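Local atomic coordinates of amino acid amide racemase (Ochrobactrum anthropi, PDB entry 6GIO), a protein that belongs to the class-III aminotransferase family of fold-type I enzymes and binds pyridoxal-5'-phosphate. Residues Lys374-Gly379 against Phe386-Leu391; Ser43-Ser48 against Leu402-Pro407. One frame throughout, in Å; residues are numbered along the deposited sequence.

Overall arrangement
After strands 28-32 and 35-38 the chain forms strand 43-46, in the mixed sheet that also holds strand 384-389. It then runs through the second sheet, comes back to the first with 343-349 and 352-357, and at 402-407 meets 43-48 again. There contact 2 closes a loop of more than 350 residues, as the residues just before helix 406-424 pack on 43-48. Contact 1 lies late within that loop and closes a short one of its own, as helix 369-382 turns directly into strand 384-389. The two meet through F386, whose CB lies 4.3 Å from L47 CB. Together they tie the neighbouring strands 43-46 and 384-389 to two late helices.

Contact 1 of 2, residues Lys374-Gly379 against Phe386-Leu391; sequences KIIYRG and FTYVGL
I376 and F386 join the two arms of an alpha-beta unit: helix 369-382 turns straight into strand 384-389 of the mixed sheet that has strands 28-32 and 343-349 at its margins, and the helix packs back on the strand. I376 is the main helical side chain in the contact; both its branches meet F386, and CG1 also touches Y388. Its CG2, anti to the backbone N, presses on the strand backbone, 3.1 Å from F386 O. With chi2 at -61°, CD1 comes obliquely against the F386 ring, 3.3 Å from CD2, a tight fit. CG1 meets Y388 from the side, in the plane of that ring, with CD2 at 3.8 Å. The phenyl ring of F386 is swung between its own backbone N and carbonyl carbon (chi1 50°), and its far end reaches the helix backbone. There CE1 lies 3.8 Å from G379 CA, at a residue with no side chain to intervene, while CZ approaches I375 O. F398 of the neighbouring strand adds a second aromatic ring beside F386, and F23 meets Y388 edge-to-face. I375 mostly faces the other way, toward I420 and V423 of helix 406-424, so helix 369-382 has neighbours in both the sheet and another helix. T387 points away from the helix and packs on L81 of the second subunit. No direct hydrogen bond links the two segments, but one water spans them, donating to I376 O at 2.9 Å and accepting from F386 N at 3.1 Å.

Contact 2 of 2, residues Ser43-Ser48 against Leu402-Pro407; sequences SILDLS and LTLTEP
L404, in the loop just before helix 406-424, rests against L45 and L47 at and just past the end of strand 43-46. A single methyl, L404 CD1, does the touching on its side. It stands 4.1 Å from L45 CD1 and 4.3 Å from L47 CD2, so two leucines share one methyl of the other segment. L45 and L404 both point toward the opposite segment, each with CG anti to its backbone N (chi1 178° in L45, -169° in L404), and the two side chains cross at about a right angle. L47 starts off to one side and reaches in only with its tip. Residues of helix 406-424 close round the group: E408 and E411 against L45, A412 against L47, I409 against L404. T405 is the N-cap of that helix: its side chain caps a backbone N in the first turn, and E408 OE1 accepts from T405 N, as in a capping box. The strand ends at D46, which starts an Asx turn through L47 to S48. D46 OD1 takes the S48 hydroxyl on its syn lone pair at 2.5 Å, and S48 N, 3.1 Å away, reaches it from well above the carboxylate plane. D46 OD2 bonds to Y58 OH, while S48 OG also pairs with Y82 OH of the second subunit. The contact itself is small and purely apolar, adding burial but no directional bond; the hold on these segments probably comes largely from bonds to other parts, such as those of L45 with G383 and A385.

Contact 1 of 2, residues Lys374-Gly379 against Phe386-Leu391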
loop_
_atom_site.group_PDB
_atom_site.type_symbol
_atom_site.label_atom_id
_atom_site.label_comp_id
_atom_site.label_asym_id
_atom_site.label_seq_id
_atom_site.Cartn_x
_atom_site.Cartn_y
_atom_site.Cartn_z
ATOM N N LYS C 374 -12.601 19.553 21.221
ATOM C CA LYS C 374 -12.268 20.909 21.601
ATOM C C LYS C 374 -10.909 20.965 22.226
ATOM O O LYS C 374 -10.181 21.935 22.033
ATOM C CB LYS C 374 -13.294 21.480 22.593
ATOM C CG LYS C 374 -14.580 21.896 21.925
ATOM C CD LYS C 374 -15.537 22.490 22.927
ATOM C CE LYS C 374 -16.846 22.817 22.241
ATOM N NZ LYS C 374 -17.766 23.561 23.147
ATOM N N ILE C 375 -10.560 19.950 23.009
ATOM C CA ILE C 375 -9.218 19.908 23.592
ATOM C C ILE C 375 -8.128 19.827 22.490
ATOM O O ILE C 375 -7.102 20.525 22.557
ATOM C CB ILE C 375 -9.091 18.751 24.602
ATOM C CG1 ILE C 375 -9.995 19.038 25.818
ATOM C CG2 ILE C 375 -7.647 18.569 25.029
ATOM C CD1 ILE C 375 -10.233 17.840 26.696
ATOM N N ILE C 376 -8.341 18.992 21.473
ATOM C CA ILE C 376 -7.400 18.907 20.331
ATOM C C ILE C 376 -7.306 20.250 19.574
ATOM O O ILE C 376 -6.220 20.700 19.192
ATOM C CB ILE C 376 -7.845 17.858 19.281
ATOM C CG1 ILE C 376 -8.071 16.478 19.897
ATOM C CG2 ILE C 376 -6.821 17.753 18.183
ATOM C CD1 ILE C 376 -6.866 15.866 20.539
ATOM N N TYR C 377 -8.466 20.848 19.311
ATOM C CA TYR C 377 -8.506 22.123 18.591
ATOM C C TYR C 377 -7.792 23.230 19.358
ATOM O O TYR C 377 -7.014 24.020 18.802
ATOM C CB TYR C 377 -9.938 22.542 18.349
ATOM C CG TYR C 377 -10.024 23.867 17.676
ATOM C CD1 TYR C 377 -9.950 23.959 16.303
ATOM C CD2 TYR C 377 -10.195 25.032 18.412
ATOM C CE1 TYR C 377 -10.037 25.178 15.664
ATOM C CE2 TYR C 377 -10.284 26.259 17.782
ATOM C CZ TYR C 377 -10.197 26.319 16.407
ATOM O OH TYR C 377 -10.272 27.533 15.783
ATOM N N ARG C 378 -8.043 23.306 20.644
ATOM C CA ARG C 378 -7.346 24.296 21.439
ATOM C C ARG C 378 -5.854 23.979 21.545
ATOM O O ARG C 378 -5.023 24.900 21.566
ATOM C CB ARG C 378 -7.984 24.425 22.815
ATOM C CG ARG C 378 -7.421 25.528 23.694
ATOM C CD ARG C 378 -7.618 26.890 23.036
ATOM N NE ARG C 378 -7.122 27.969 23.878
ATOM C CZ ARG C 378 -6.885 29.210 23.440
ATOM N NH1 ARG C 378 -7.075 29.525 22.161
ATOM N NH2 ARG C 378 -6.423 30.117 24.271
ATOM N N GLY C 379 -5.501 22.691 21.638
ATOM C CA GLY C 379 -4.087 22.276 21.547
ATOM C C GLY C 379 -3.383 22.825 20.303
ATOM O O GLY C 379 -2.288 23.394 20.349
ATOM N N PHE C 386 -2.138 16.882 18.244
ATOM C CA PHE C 386 -2.397 15.518 18.754
ATOM C C PHE C 386 -3.768 15.062 18.328
ATOM O O PHE C 386 -4.462 15.783 17.591
ATOM C CB PHE C 386 -2.130 15.391 20.274
ATOM C CG PHE C 386 -2.795 16.451 21.122
ATOM C CD1 PHE C 386 -2.264 17.746 21.200
ATOM C CD2 PHE C 386 -3.917 16.148 21.889
ATOM C CE1 PHE C 386 -2.863 18.724 21.982
ATOM C CE2 PHE C 386 -4.526 17.125 22.677
ATOM C CZ PHE C 386 -4.005 18.413 22.712
ATOM N N THR C 387 -4.156 13.856 18.762
ATOM C CA THR C 387 -5.394 13.224 18.270
ATOM C C THR C 387 -6.121 12.563 19.408
ATOM O O THR C 387 -5.656 12.605 20.532
ATOM C CB THR C 387 -5.090 12.169 17.200
ATOM O OG1 THR C 387 -4.305 11.121 17.777
ATOM C CG2 THR C 387 -4.319 12.787 16.058
ATOM N N TYR C 388 -7.272 11.954 19.126
ATOM C CA TYR C 388 -7.852 11.016 20.077
ATOM C C TYR C 388 -8.218 9.662 19.463
ATOM O O TYR C 388 -8.445 9.527 18.260
ATOM C CB TYR C 388 -9.077 11.593 20.759
ATOM C CG TYR C 388 -10.167 12.037 19.826
ATOM C CD1 TYR C 388 -11.108 11.152 19.325
ATOM C CD2 TYR C 388 -10.258 13.367 19.463
ATOM C CE1 TYR C 388 -12.126 11.589 18.485
ATOM C CE2 TYR C 388 -11.256 13.811 18.640
ATOM C CZ TYR C 388 -12.187 12.934 18.153
ATOM O OH TYR C 388 -13.153 13.462 17.333
ATOM N N VAL C 389 -8.289 8.675 20.335
ATOM C CA VAL C 389 -8.637 7.331 19.951
ATOM C C VAL C 389 -9.655 6.800 20.926
ATOM O O VAL C 389 -10.181 7.549 21.758
ATOM C CB VAL C 389 -7.379 6.434 19.901
ATOM C CG1 VAL C 389 -6.440 6.968 18.821
ATOM C CG2 VAL C 389 -6.687 6.331 21.258
ATOM N N GLY C 390 -10.002 5.527 20.765
ATOM C CA GLY C 390 -10.779 4.800 21.778
ATOM C C GLY C 390 -12.148 4.407 21.285
ATOM O O GLY C 390 -12.735 5.069 20.458
ATOM N N LEU C 391 -12.677 3.324 21.816
ATOM C CA LEU C 391 -14.024 2.895 21.434
ATOM C C LEU C 391 -15.085 3.944 21.821
ATOM O O LEU C 391 -16.167 3.915 21.271
ATOM C CB LEU C 391 -14.350 1.538 22.071
ATOM C CG LEU C 391 -13.382 0.398 21.687
ATOM C CD1 LEU C 391 -13.685 -0.898 22.429
ATOM C CD2 LEU C 391 -13.349 0.139 20.193
HETATM O O HOH W 1 -3.814 19.536 18.124
#

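Contact 2 of 2, residues Ser43-Ser48 against Leu402-Pro407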
loop_
_atom_site.group_PDB
_atom_site.type_symbol
_atom_site.label_atom_id
_atom_site.label_comp_id
_atom_site.label_asym_id
_atom_site.label_seq_id
_atom_site.Cartn_x
_atom_site.Cartn_y
_atom_site.Cartn_z
ATOM N N SER C 43 5.097 27.202 13.672
ATOM C CA SER C 43 5.797 25.953 13.959
ATOM C C SER C 43 5.116 25.187 15.086
ATOM O O SER C 43 5.154 25.623 16.222
ATOM C CB SER C 43 7.237 26.266 14.346
ATOM O OG SER C 43 7.840 25.186 15.041
ATOM N N ILE C 44 4.552 24.016 14.784
ATOM C CA ILE C 44 3.715 23.267 15.740
ATOM C C ILE C 44 4.469 22.064 16.303
ATOM O O ILE C 44 5.067 21.323 15.559
ATOM C CB ILE C 44 2.464 22.743 15.036
ATOM C CG1 ILE C 44 1.748 23.886 14.300
ATOM C CG2 ILE C 44 1.517 22.029 16.015
ATOM C CD1 ILE C 44 1.332 25.032 15.184
ATOM N N LEU C 45 4.424 21.868 17.617
ATOM C CA LEU C 45 5.065 20.706 18.234
ATOM C C LEU C 45 4.268 19.437 17.896
ATOM O O LEU C 45 3.081 19.365 18.156
ATOM C CB LEU C 45 5.194 20.901 19.749
ATOM C CG LEU C 45 5.808 19.701 20.498
ATOM C CD1 LEU C 45 7.188 19.314 19.980
ATOM C CD2 LEU C 45 5.888 19.950 22.000
ATOM N N ASP C 46 4.925 18.427 17.323
ATOM C CA ASP C 46 4.203 17.256 16.886
ATOM C C ASP C 46 4.212 16.171 17.934
ATOM O O ASP C 46 5.160 15.412 18.047
ATOM C CB ASP C 46 4.698 16.697 15.546
ATOM C CG ASP C 46 3.773 15.556 15.015
ATOM O OD1 ASP C 46 2.541 15.639 15.282
ATOM O OD2 ASP C 46 4.271 14.597 14.353
ATOM N N LEU C 47 3.093 16.058 18.640
ATOM C CA LEU C 47 2.886 14.951 19.577
ATOM C C LEU C 47 2.142 13.771 18.941
ATOM O O LEU C 47 1.993 12.718 19.557
ATOM C CB LEU C 47 2.122 15.473 20.771
ATOM C CG LEU C 47 2.752 16.694 21.442
ATOM C CD1 LEU C 47 1.811 17.265 22.497
ATOM C CD2 LEU C 47 4.092 16.308 22.043
ATOM N N SER C 48 1.697 13.950 17.705
ATOM C CA SER C 48 1.064 12.887 16.940
ATOM C C SER C 48 1.995 11.914 16.224
ATOM O O SER C 48 1.571 10.802 15.940
ATOM C CB SER C 48 0.091 13.484 15.919
ATOM O OG SER C 48 0.739 13.933 14.755
ATOM N N LEU C 402 10.283 9.721 18.575
ATOM C CA LEU C 402 11.125 9.185 19.613
ATOM C C LEU C 402 12.242 10.166 19.975
ATOM O O LEU C 402 12.906 10.026 21.003
ATOM C CB LEU C 402 11.742 7.871 19.123
ATOM C CG LEU C 402 10.742 6.734 18.852
ATOM C CD1 LEU C 402 11.452 5.376 18.764
ATOM C CD2 LEU C 402 9.685 6.669 19.921
ATOM N N THR C 403 12.443 11.154 19.107
ATOM C CA THR C 403 13.436 12.186 19.313
ATOM C C THR C 403 12.919 13.362 20.130
ATOM O O THR C 403 13.600 14.381 20.239
ATOM C CB THR C 403 13.907 12.713 17.942
ATOM O OG1 THR C 403 12.762 13.006 17.144
ATOM C CG2 THR C 403 14.759 11.627 17.231
ATOM N N LEU C 404 11.733 13.221 20.709
ATOM C CA LEU C 404 11.158 14.255 21.550
ATOM C C LEU C 404 12.150 14.671 22.660
ATOM O O LEU C 404 12.711 13.819 23.371
ATOM C CB LEU C 404 9.835 13.777 22.148
ATOM C CG LEU C 404 8.986 14.846 22.849
ATOM C CD1 LEU C 404 8.375 15.840 21.867
ATOM C CD2 LEU C 404 7.914 14.189 23.707
ATOM N N THR C 405 12.375 15.979 22.799
ATOM C CA THR C 405 13.349 16.475 23.823
ATOM C C THR C 405 12.681 16.740 25.173
ATOM O O THR C 405 11.449 16.845 25.270
ATOM C CB THR C 405 14.090 17.748 23.363
ATOM O OG1 THR C 405 13.179 18.845 23.278
ATOM C CG2 THR C 405 14.733 17.526 22.022
ATOM N N GLU C 406 13.490 16.855 26.222
ATOM C CA GLU C 406 12.935 17.183 27.543
ATOM C C GLU C 406 12.283 18.567 27.618
ATOM O O GLU C 406 11.215 18.688 28.181
ATOM C CB GLU C 406 13.929 16.897 28.658
ATOM C CG GLU C 406 14.130 15.388 28.803
ATOM C CD GLU C 406 15.132 14.976 29.875
ATOM O OE1 GLU C 406 15.056 15.487 31.006
ATOM O OE2 GLU C 406 15.966 14.091 29.588
ATOM N N PRO C 407 12.862 19.592 26.981
ATOM C CA PRO C 407 12.128 20.866 26.917
ATOM C C PRO C 407 10.803 20.773 26.197
ATOM O O PRO C 407 9.859 21.485 26.548
ATOM C CB PRO C 407 13.078 21.783 26.147
ATOM C CG PRO C 407 14.440 21.227 26.483
ATOM C CD PRO C 407 14.271 19.745 26.571
#